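Side-chain contacts in C-domain type II peptide synthetase (Streptomyces globisporus, PDB 4ZNM), which is a free-standing (type II) condensation-domain protein of the peptide synthetase family, related in fold to the CoA-dependent acyltransferases: residues M29-N34 with L81-G86; G36-P41 with S130-P135. All blocks are in the same frame, centred on the assembly; numbering follows the deposited sequence.

Contact 1: residues M29-N34 with L81-G86; sequences MFDSGN and LVREGG
Asp-31 turns its carboxylate to Arg-83 with CG anti to the backbone N (chi1 180°), while the arginine, extended from CG to NE, carries its guanidinium across from strand 79-84. The two side chains approach each other head-on: NH1 and NH2 each take one carboxylate oxygen, forming a bidentate salt bridge. Arg-83 NH1 donates to Asp-31 OD1 at 2.8 Å, nearly straight (166°) and close to the guanidinium plane. Arg-83 NH2 reaches Asp-31 OD2 at 2.9 Å, but this bond is clearly bent and its acceptor is tilted out of the plane. Both oxygens use their syn lone pairs, and the planes of the two flat groups deviate by only 28°.

Each carboxylate oxygen has a second partner. The backbone N of Gly-33, within the same loop, donates a weak hydrogen bond to Asp-31 OD1 at 3.3 Å, and His-88 NE2 is hydrogen-bonded to OD2. Backbone also lies over one face of the guanidinium, where Gly-33 C and Asn-34 N sit offset toward its rim; the nearest approach of Gly-33 is CA to Arg-83 NH2, at 3.6 Å. Asn-34, poorly ordered, adds only a loose side-chain contact, its OD1 lying 4.1 Å from Arg-83 CD.

This surface contact ties the loop that follows helix 22-28 and leads to strand 47-55 to the end of strand 79-84. That strand pairs antiparallel with 87-92 as a two-stranded hairpin, and His-88, from the second strand, touches both members of the ion pair.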
loop_
_atom_site.group_PDB
_atom_site.type_symbol
_atom_site.label_atom_id
_atom_site.label_comp_id
_atom_site.label_asym_id
_atom_site.label_seq_id
_atom_site.Cartn_x
_atom_site.Cartn_y
_atom_site.Cartn_z
HETATM N N MSE A 29 8.069 -0.399 15.549
HETATM C CA MSE A 29 9.065 -1.455 15.557
HETATM C C MSE A 29 10.148 -1.142 14.513
HETATM O O MSE A 29 11.260 -1.675 14.600
HETATM C CB MSE A 29 8.435 -2.832 15.276
HETATM C CG MSE A 29 7.348 -3.262 16.260
HETATM SE SE MSE A 29 6.424 -4.977 15.775
HETATM C CE MSE A 29 7.959 -5.871 15.136
ATOM N N PHE A 30 9.829 -0.267 13.544
ATOM C CA PHE A 30 10.777 0.120 12.471
ATOM C C PHE A 30 11.354 1.530 12.609
ATOM O O PHE A 30 12.050 2.022 11.722
ATOM C CB PHE A 30 10.102 -0.017 11.102
ATOM C CG PHE A 30 9.684 -1.422 10.799
ATOM C CD1 PHE A 30 10.480 -2.259 10.049
ATOM C CD2 PHE A 30 8.534 -1.933 11.340
ATOM C CE1 PHE A 30 10.109 -3.593 9.823
ATOM C CE2 PHE A 30 8.169 -3.255 11.150
ATOM C CZ PHE A 30 8.949 -4.084 10.384
ATOM N N ASP A 31 11.127 2.152 13.753
ATOM C CA ASP A 31 11.522 3.536 13.949
ATOM C C ASP A 31 12.946 3.649 14.431
ATOM O O ASP A 31 13.287 3.185 15.523
ATOM C CB ASP A 31 10.596 4.205 14.954
ATOM C CG ASP A 31 10.954 5.642 15.208
ATOM O OD1 ASP A 31 11.604 6.299 14.344
ATOM O OD2 ASP A 31 10.575 6.119 16.295
ATOM N N SER A 32 13.776 4.304 13.633
ATOM C CA SER A 32 15.204 4.382 13.913
ATOM C C SER A 32 15.557 5.184 15.175
ATOM O O SER A 32 16.686 5.112 15.647
ATOM C CB SER A 32 15.913 4.981 12.697
ATOM O OG SER A 32 15.182 4.689 11.511
ATOM N N GLY A 33 14.602 5.944 15.713
ATOM C CA GLY A 33 14.848 6.768 16.889
ATOM C C GLY A 33 15.402 8.143 16.529
ATOM O O GLY A 33 15.709 8.431 15.356
ATOM N N ASN A 34 15.513 9.012 17.534
ATOM C CA ASN A 34 16.178 10.297 17.340
ATOM C C ASN A 34 17.670 10.002 17.248
ATOM O O ASN A 34 18.300 9.572 18.220
ATOM C CB ASN A 34 15.864 11.276 18.473
ATOM C CG ASN A 34 16.084 12.722 18.071
ATOM O OD1 ASN A 34 15.256 13.311 17.375
ATOM N ND2 ASN A 34 17.202 13.303 18.509
ATOM N N LEU A 81 1.974 13.437 14.821
ATOM C CA LEU A 81 2.660 12.486 15.657
ATOM C C LEU A 81 4.008 13.107 16.032
ATOM O O LEU A 81 4.847 13.372 15.149
ATOM C CB LEU A 81 2.868 11.171 14.905
ATOM C CG LEU A 81 1.603 10.417 14.498
ATOM C CD1 LEU A 81 1.998 9.182 13.718
ATOM C CD2 LEU A 81 0.778 10.022 15.705
ATOM N N VAL A 82 4.219 13.367 17.312
ATOM C CA VAL A 82 5.462 14.014 17.728
ATOM C C VAL A 82 6.236 13.106 18.670
ATOM O O VAL A 82 5.634 12.363 19.451
ATOM C CB VAL A 82 5.189 15.372 18.386
ATOM C CG1 VAL A 82 4.583 16.363 17.359
ATOM C CG2 VAL A 82 4.303 15.197 19.607
ATOM N N ARG A 83 7.564 13.137 18.570
ATOM C CA ARG A 83 8.391 12.317 19.446
ATOM C C ARG A 83 8.221 12.776 20.869
ATOM O O ARG A 83 8.274 13.968 21.151
ATOM C CB ARG A 83 9.860 12.394 19.069
ATOM C CG ARG A 83 10.135 11.886 17.694
ATOM C CD ARG A 83 11.563 11.433 17.545
ATOM N NE ARG A 83 11.732 10.803 16.244
ATOM C CZ ARG A 83 11.789 9.491 16.033
ATOM N NH1 ARG A 83 11.927 9.040 14.792
ATOM N NH2 ARG A 83 11.722 8.634 17.046
ATOM N N GLU A 84 8.010 11.819 21.758
ATOM C CA GLU A 84 7.915 12.088 23.179
ATOM C C GLU A 84 8.335 10.836 23.929
ATOM O O GLU A 84 7.778 9.758 23.698
ATOM C CB GLU A 84 6.495 12.491 23.566
ATOM C CG GLU A 84 6.270 12.621 25.062
ATOM C CD GLU A 84 5.101 13.528 25.391
ATOM O OE1 GLU A 84 3.951 13.114 25.140
ATOM O OE2 GLU A 84 5.329 14.654 25.888
ATOM N N GLY A 85 9.334 10.975 24.798
ATOM C CA GLY A 85 9.761 9.892 25.681
ATOM C C GLY A 85 10.001 8.536 25.032
ATOM O O GLY A 85 9.539 7.508 25.546
ATOM N N GLY A 86 10.718 8.534 23.907
ATOM C CA GLY A 86 11.019 7.305 23.187
ATOM C C GLY A 86 9.994 6.863 22.141
ATOM O O GLY A 86 10.306 6.037 21.280
#

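Contact 2: residues G36-P41 with S130-P135; sequences GADVGP and SVRELP. With NA (sodium ion), chain C.
Arg-132 pairs with Asp-38 through NH1 and NH2, one to each oxygen. Its NH2 donates to Asp-38 OD1 at 3.0 Å in an almost linear bond (176°), and its NH1 to Asp-38 OD2 at 2.9 Å. Both oxygens lie near the guanidinium plane, yet the carboxylate is turned 39° against it, so both donors stand off the carboxylate plane: the one to OD1 on the syn side, the one to OD2 further above.

In the next shell, the arginine reaches across by bending at chi3 (-64°), and Asp-38 is the centre of an inverse gamma turn, with a weak bond from Val-39 N to Ala-37 O across it.

Further out, the loop carrying Arg-132 wraps a sodium ion. Ser-130 O and, in the conformer given here, Ser-130 OG each lie 2.5 Å from the sodium ion; Glu-133 O and Pro-135 O, the latter residue following a cis peptide bond, each lie 2.3 Å from the sodium ion. One water completes the five modelled ligands.

All the protein ligands are neutral oxygens, mostly carbonyls, as suits a hard cation, and the ion links both ends of the short loop. Arg-132, not a ligand of the sodium ion, probably offsets the charge of Asp-38.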
loop_
_atom_site.group_PDB
_atom_site.type_symbol
_atom_site.label_atom_id
_atom_site.label_comp_id
_atom_site.label_asym_id
_atom_site.label_seq_id
_atom_site.Cartn_x
_atom_site.Cartn_y
_atom_site.Cartn_z
ATOM N N GLY A 36 19.795 11.708 14.461
ATOM C CA GLY A 36 20.402 12.599 13.491
ATOM C C GLY A 36 19.823 12.447 12.096
ATOM O O GLY A 36 20.033 13.316 11.248
ATOM N N ALA A 37 19.094 11.354 11.859
ATOM C CA ALA A 37 18.511 11.094 10.547
ATOM C C ALA A 37 16.977 11.045 10.608
ATOM O O ALA A 37 16.378 10.218 11.302
ATOM C CB ALA A 37 19.065 9.801 9.979
ATOM N N ASP A 38 16.341 11.947 9.872
ATOM C CA ASP A 38 14.892 12.029 9.880
ATOM C C ASP A 38 14.355 11.064 8.812
ATOM O O ASP A 38 13.972 11.482 7.722
ATOM C CB ASP A 38 14.446 13.478 9.639
ATOM C CG ASP A 38 12.982 13.713 9.980
ATOM O OD1 ASP A 38 12.330 12.817 10.591
ATOM O OD2 ASP A 38 12.499 14.818 9.657
ATOM N N VAL A 39 14.339 9.772 9.139
ATOM C CA VAL A 39 13.984 8.735 8.177
ATOM C C VAL A 39 12.971 7.747 8.761
ATOM O O VAL A 39 12.539 7.864 9.908
ATOM C CB VAL A 39 15.231 7.984 7.686
ATOM C CG1 VAL A 39 16.190 8.927 7.113
ATOM C CG2 VAL A 39 15.894 7.255 8.801
ATOM N N GLY A 40 12.569 6.796 7.934
ATOM C CA GLY A 40 11.651 5.755 8.342
ATOM C C GLY A 40 10.213 6.226 8.423
ATOM O O GLY A 40 9.865 7.302 7.942
ATOM N N PRO A 41 9.369 5.440 9.076
ATOM C CA PRO A 41 7.918 5.669 9.065
ATOM C C PRO A 41 7.444 6.958 9.729
ATOM O O PRO A 41 6.338 7.371 9.413
ATOM C CB PRO A 41 7.358 4.455 9.807
ATOM C CG PRO A 41 8.523 3.834 10.517
ATOM C CD PRO A 41 9.748 4.188 9.756
ATOM N N SER A 130 6.140 16.039 6.342
ATOM C CA SER A 130 6.332 15.724 7.755
ATOM C C SER A 130 5.075 15.165 8.398
ATOM O O SER A 130 3.958 15.448 7.944
ATOM C CB SER A 130 6.756 16.977 8.504
ATOM O OG SER A 130 5.659 17.859 8.620
ATOM N N VAL A 131 5.260 14.356 9.443
ATOM C CA VAL A 131 4.131 13.933 10.282
ATOM C C VAL A 131 4.063 14.801 11.557
ATOM O O VAL A 131 3.081 14.804 12.298
ATOM C CB VAL A 131 4.244 12.427 10.643
ATOM C CG1 VAL A 131 5.346 12.210 11.663
ATOM C CG2 VAL A 131 2.879 11.929 11.113
ATOM N N ARG A 132 5.132 15.532 11.817
ATOM C CA ARG A 132 5.280 16.233 13.098
ATOM C C ARG A 132 4.480 17.533 13.138
ATOM O O ARG A 132 4.237 18.090 14.209
ATOM C CB ARG A 132 6.761 16.506 13.389
ATOM C CG ARG A 132 7.494 15.203 13.724
ATOM C CD ARG A 132 8.853 15.416 14.427
ATOM N NE ARG A 132 9.768 16.125 13.530
ATOM C CZ ARG A 132 10.551 15.533 12.630
ATOM N NH1 ARG A 132 11.349 16.262 11.861
ATOM N NH2 ARG A 132 10.549 14.210 12.497
ATOM N N GLU A 133 4.047 18.010 11.978
ATOM C CA GLU A 133 3.140 19.159 11.948
ATOM C C GLU A 133 2.333 19.156 10.676
ATOM O O GLU A 133 2.705 18.510 9.730
ATOM C CB GLU A 133 3.912 20.488 12.079
ATOM C CG GLU A 133 4.776 20.853 10.908
ATOM C CD GLU A 133 6.167 20.276 10.986
ATOM O OE1 GLU A 133 6.502 19.647 12.010
ATOM O OE2 GLU A 133 6.937 20.458 10.020
ATOM N N LEU A 134 1.230 19.885 10.658
ATOM C CA LEU A 134 0.401 19.962 9.451
ATOM C C LEU A 134 1.192 20.677 8.339
ATOM O O LEU A 134 2.081 21.454 8.639
ATOM C CB LEU A 134 -0.907 20.681 9.767
ATOM C CG LEU A 134 -1.709 20.080 10.942
ATOM C CD1 LEU A 134 -3.074 20.689 11.078
ATOM C CD2 LEU A 134 -1.845 18.552 10.835
ATOM N N PRO A 135 0.875 20.403 7.062
ATOM C CA PRO A 135 -0.222 19.516 6.655
ATOM C C PRO A 135 0.180 18.041 6.643
ATOM O O PRO A 135 1.352 17.711 6.591
ATOM C CB PRO A 135 -0.547 19.991 5.246
ATOM C CG PRO A 135 0.781 20.425 4.692
ATOM C CD PRO A 135 1.539 21.018 5.889
HETATM NA NA NA C . 3.378 17.854 7.650
HETATM O O HOH W 1 4.586 19.131 6.246
#

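How the contacts relate
Contacts 1 and 2 lie side by side on one flank of the chain, their centres about 10 Å apart. Their segments alternate along the sequence: 29-34 and 36-41 belong to one loop, and each turns to a different part of the chain. Those partners also join: Leu-81 N lies 3.1 Å from Val-131 O, a probable hydrogen bond, and Leu-81 O packs on Arg-132 CG at 3.5 Å. On the loop side, Phe-30 O meets Pro-41 CD at 3.7 Å. The sodium ion is held within contact 2, whereas in contact 1 the nearest atom of the Arg-83 side chain is about 13 Å from the ion.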